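Local coordinates for protein putative metallopeptidase (Corynebacterium diphtheriae, PDB 3QOC) that is probably a metal-dependent aminopeptidase, represented by its N-terminal creatinase/prolidase-like domain rather than by the part expected to carry out peptide cleavage, at residues 101-105 and 127-131. Residues are numbered along the deposited sequence; the frame is centred on the assembly and turned at random.
Sequences FEADY and VTGAI
V127 is held through both its N-H and its C=O by F101, in strand 97-102, and by A103 just past its end, a compact example of how a parallel ladder closes. Its N-H donates to F101 O (3.0 Å from V127 N), and its own O accepts from A103 N at 3.0 Å. E102 and V127 thus form the last parallel bridge between strands 97-102 and 122-127, the latter an outermost strand of the mixed sheet. Beyond it both segments turn, and side chains replace the ladder. D104 OD2 takes the N-H of G129 (2.8 Å to G129 N, N-H...O angle 165°), which comes from above the carboxylate plane, while D104 OD1 lies against CB and CG2 of T128. With its CG beside the backbone N (chi1 -70°), D104 carries the carboxylate across to this loop. A water bridges the two segments, accepting from D104 N and donating to V127 O and G129 O. The Y105 ring presents an edge to G129 O, its CE2 3.8 Å from that oxygen, and its OH rests at 3.8 Å from A130 CB. Further out, the rings of H33 and H36 meet that of Y105. On the sheet face it shares with V127, E102 extends to bring OE2 to 3.7 Å from I131 CG2; H36 and the backbone N-H groups of T32 and H33 bind its carboxylate. D104 alone of the two acids thus bonds across the contact, and backbone N-H groups, from G129 to D104 and from T32 and H33 to E102 OE1, would be expected to stabilise the negative charge of both carboxylates.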
# COMPACT_ATOMS: atom_id res chain seq x y z
N PHE A 101 8.65 1.30 3.00
CA PHE A 101 8.58 0.38 1.89
C PHE A 101 9.22 -0.93 2.23
O PHE A 101 10.01 -1.01 3.14
CB PHE A 101 9.17 0.99 0.58
CG PHE A 101 10.62 1.26 0.64
CD1 PHE A 101 11.53 0.32 0.17
CD2 PHE A 101 11.09 2.48 1.08
CE1 PHE A 101 12.90 0.55 0.24
CE2 PHE A 101 12.45 2.73 1.11
CZ PHE A 101 13.35 1.74 0.69
N GLU A 102 8.89 -1.97 1.50
CA GLU A 102 9.36 -3.27 1.87
C GLU A 102 10.79 -3.47 1.29
O GLU A 102 11.01 -3.92 0.15
CB GLU A 102 8.40 -4.32 1.36
CG GLU A 102 7.04 -4.19 1.90
CD GLU A 102 6.12 -5.27 1.34
OE1 GLU A 102 5.55 -5.07 0.23
OE2 GLU A 102 5.98 -6.32 2.00
N ALA A 103 11.77 -3.15 2.10
CA ALA A 103 13.15 -3.05 1.57
C ALA A 103 13.71 -4.46 1.27
O ALA A 103 14.61 -4.62 0.49
CB ALA A 103 14.06 -2.28 2.58
N ASP A 104 13.13 -5.46 1.91
CA ASP A 104 13.52 -6.82 1.65
C ASP A 104 12.99 -7.34 0.31
O ASP A 104 13.41 -8.43 -0.11
CB ASP A 104 12.96 -7.75 2.75
CG ASP A 104 13.64 -7.56 4.09
OD1 ASP A 104 14.69 -6.84 4.17
OD2 ASP A 104 13.11 -8.16 5.07
N TYR A 105 12.03 -6.63 -0.30
CA TYR A 105 11.40 -7.11 -1.50
C TYR A 105 11.57 -6.22 -2.69
O TYR A 105 11.53 -6.69 -3.83
CB TYR A 105 9.90 -7.36 -1.27
CG TYR A 105 9.61 -8.38 -0.20
CD1 TYR A 105 9.38 -9.72 -0.52
CD2 TYR A 105 9.64 -8.04 1.14
CE1 TYR A 105 9.14 -10.67 0.49
CE2 TYR A 105 9.38 -8.95 2.11
CZ TYR A 105 9.11 -10.26 1.77
OH TYR A 105 8.90 -11.18 2.77
N VAL A 127 11.92 -0.45 5.41
CA VAL A 127 11.44 -1.23 6.53
C VAL A 127 11.71 -2.66 6.17
O VAL A 127 11.35 -3.09 5.08
CB VAL A 127 9.93 -1.01 6.70
CG1 VAL A 127 9.37 -1.87 7.79
CG2 VAL A 127 9.64 0.48 6.92
N THR A 128 12.38 -3.40 7.06
CA THR A 128 12.66 -4.83 6.88
C THR A 128 11.57 -5.75 7.53
O THR A 128 10.83 -5.32 8.39
CB THR A 128 14.05 -5.21 7.45
OG1 THR A 128 14.03 -5.05 8.87
CG2 THR A 128 15.17 -4.33 6.88
N GLY A 129 11.53 -7.01 7.12
CA GLY A 129 10.55 -7.98 7.59
C GLY A 129 9.38 -8.22 6.61
O GLY A 129 9.18 -7.47 5.65
N ALA A 130 8.59 -9.26 6.87
CA ALA A 130 7.36 -9.55 6.14
C ALA A 130 6.17 -8.79 6.81
O ALA A 130 5.48 -9.35 7.64
CB ALA A 130 7.11 -11.12 6.12
N ILE A 131 6.01 -7.50 6.48
CA ILE A 131 5.07 -6.57 7.15
C ILE A 131 4.74 -6.96 8.63
O ILE A 131 3.79 -7.74 8.92
CB ILE A 131 3.77 -6.42 6.30
CG1 ILE A 131 3.29 -7.79 5.83
CG2 ILE A 131 3.98 -5.49 5.05
CD1 ILE A 131 1.79 -7.89 5.44
O HOH W 1 10.80 -5.80 4.02